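Local coordinates for FACT complex subunit POB3 (Chaetomium thermophilum var. thermophilum, PDB 4KHB), which probably acts, through this N-terminal PH-like part of a FACT histone-chaperone subunit, in reorganizing nucleosomes during transcription, replication and repair, at residues H12-L15 / E20-K23. Residues are numbered along the deposited sequence; the frame is centred on the assembly and turned at random.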
loop_
_atom_site.group_PDB
_atom_site.type_symbol
_atom_site.label_atom_id
_atom_site.label_comp_id
_atom_site.label_asym_id
_atom_site.label_seq_id
_atom_site.Cartn_x
_atom_site.Cartn_y
_atom_site.Cartn_z
ATOM N N HIS H 12 21.133 0.680 -6.071
ATOM C CA HIS H 12 20.372 0.974 -4.857
ATOM C C HIS H 12 18.872 0.733 -5.027
ATOM O O HIS H 12 18.054 1.588 -4.680
ATOM C CB HIS H 12 20.638 2.403 -4.367
ATOM C CG HIS H 12 20.410 2.586 -2.899
ATOM N ND1 HIS H 12 21.102 1.874 -1.944
ATOM C CD2 HIS H 12 19.560 3.395 -2.224
ATOM C CE1 HIS H 12 20.688 2.237 -0.741
ATOM N NE2 HIS H 12 19.754 3.160 -0.884
ATOM N N ILE H 13 18.516 -0.437 -5.549
ATOM C CA ILE H 13 17.118 -0.764 -5.800
ATOM C C ILE H 13 16.645 -1.885 -4.871
ATOM O O ILE H 13 17.355 -2.874 -4.672
ATOM C CB ILE H 13 16.900 -1.176 -7.272
ATOM C CG1 ILE H 13 17.417 -0.084 -8.216
ATOM C CG2 ILE H 13 15.430 -1.487 -7.535
ATOM C CD1 ILE H 13 16.762 1.274 -8.012
ATOM N N TYR H 14 15.452 -1.727 -4.303
ATOM C CA TYR H 14 14.874 -2.750 -3.437
ATOM C C TYR H 14 13.880 -3.600 -4.223
ATOM O O TYR H 14 13.025 -3.069 -4.940
ATOM C CB TYR H 14 14.178 -2.114 -2.229
ATOM C CG TYR H 14 15.063 -1.240 -1.368
ATOM C CD1 TYR H 14 15.239 0.109 -1.656
ATOM C CD2 TYR H 14 15.708 -1.761 -0.254
ATOM C CE1 TYR H 14 16.040 0.910 -0.864
ATOM C CE2 TYR H 14 16.508 -0.967 0.544
ATOM C CZ TYR H 14 16.671 0.364 0.233
ATOM O OH TYR H 14 17.470 1.157 1.026
ATOM N N LEU H 15 13.997 -4.918 -4.094
ATOM C CA LEU H 15 13.102 -5.831 -4.796
ATOM C C LEU H 15 12.065 -6.398 -3.829
ATOM O O LEU H 15 12.416 -7.071 -2.856
ATOM C CB LEU H 15 13.912 -6.947 -5.477
ATOM C CG LEU H 15 13.255 -8.134 -6.197
ATOM C CD1 LEU H 15 13.054 -9.316 -5.258
ATOM C CD2 LEU H 15 11.938 -7.742 -6.856
ATOM N N GLU H 20 17.373 -5.096 2.140
ATOM C CA GLU H 20 18.648 -4.676 1.576
ATOM C C GLU H 20 18.505 -4.333 0.098
ATOM O O GLU H 20 17.863 -5.067 -0.656
ATOM C CB GLU H 20 19.711 -5.758 1.764
ATOM C CG GLU H 20 20.336 -5.772 3.151
ATOM C CD GLU H 20 21.425 -6.814 3.293
ATOM O OE1 GLU H 20 21.743 -7.487 2.291
ATOM O OE2 GLU H 20 21.970 -6.954 4.408
ATOM N N PRO H 21 19.113 -3.215 -0.320
ATOM C CA PRO H 21 19.091 -2.808 -1.727
ATOM C C PRO H 21 19.992 -3.709 -2.562
ATOM O O PRO H 21 20.684 -4.571 -2.012
ATOM C CB PRO H 21 19.661 -1.390 -1.684
ATOM C CG PRO H 21 20.560 -1.393 -0.495
ATOM C CD PRO H 21 19.866 -2.262 0.517
ATOM N N GLY H 22 19.988 -3.506 -3.874
ATOM C CA GLY H 22 20.746 -4.359 -4.769
ATOM C C GLY H 22 20.903 -3.728 -6.136
ATOM O O GLY H 22 20.508 -2.581 -6.343
ATOM N N LYS H 23 21.478 -4.474 -7.074
ATOM C CA LYS H 23 21.730 -3.946 -8.408
ATOM C C LYS H 23 20.699 -4.469 -9.402
ATOM O O LYS H 23 20.457 -5.676 -9.485
ATOM C CB LYS H 23 23.146 -4.317 -8.849
ATOM C CG LYS H 23 23.633 -3.617 -10.107
ATOM C CD LYS H 23 25.095 -3.962 -10.358
ATOM C CE LYS H 23 25.719 -3.059 -11.404
ATOM N NZ LYS H 23 27.095 -3.498 -11.767
#
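Ile13 O is gripped from more than one direction: Gly22 N gives it a short but weak, bent hydrogen bond (2.8 Å, 124° at the hydrogen), Pro21 CA lies against it at 3.4 Å as a CA-H...O contact, and Trp33 NE1 adds a hydrogen bond from strand 30-35. The return bond is nearly straight, Ile13 N to Gly22 O at 3.0 Å and 174°, making Ile13 and Gly22 an antiparallel hydrogen-bonded pair. Beside this pair, Pro21 is touched by two rings, Tyr14 and His12. Its CB sits over one face of the Tyr14 ring, 4.1 Å from the centroid in a CH-pi contact, while its CD meets Tyr14 CE2 at 3.6 Å. With CG anti to its own carbonyl carbon (chi1 -58°), Tyr14 runs alongside the proline. His12 meets it obliquely, with ND1 3.6 Å from Pro21 CB. A serine in place of Tyr14 would probably leave Pro21 CB and CD without the ring they pack against. Ile13 turns instead onto Leu75 and Phe78 of strand 72-78, and Tyr14 pairs by backbone with Asp76. At His12 the chain bends out of the sheet of strand 8-11 into that of strand 13-15, an arrangement consistent with the orthogonally packed sheets of a PH-like domain.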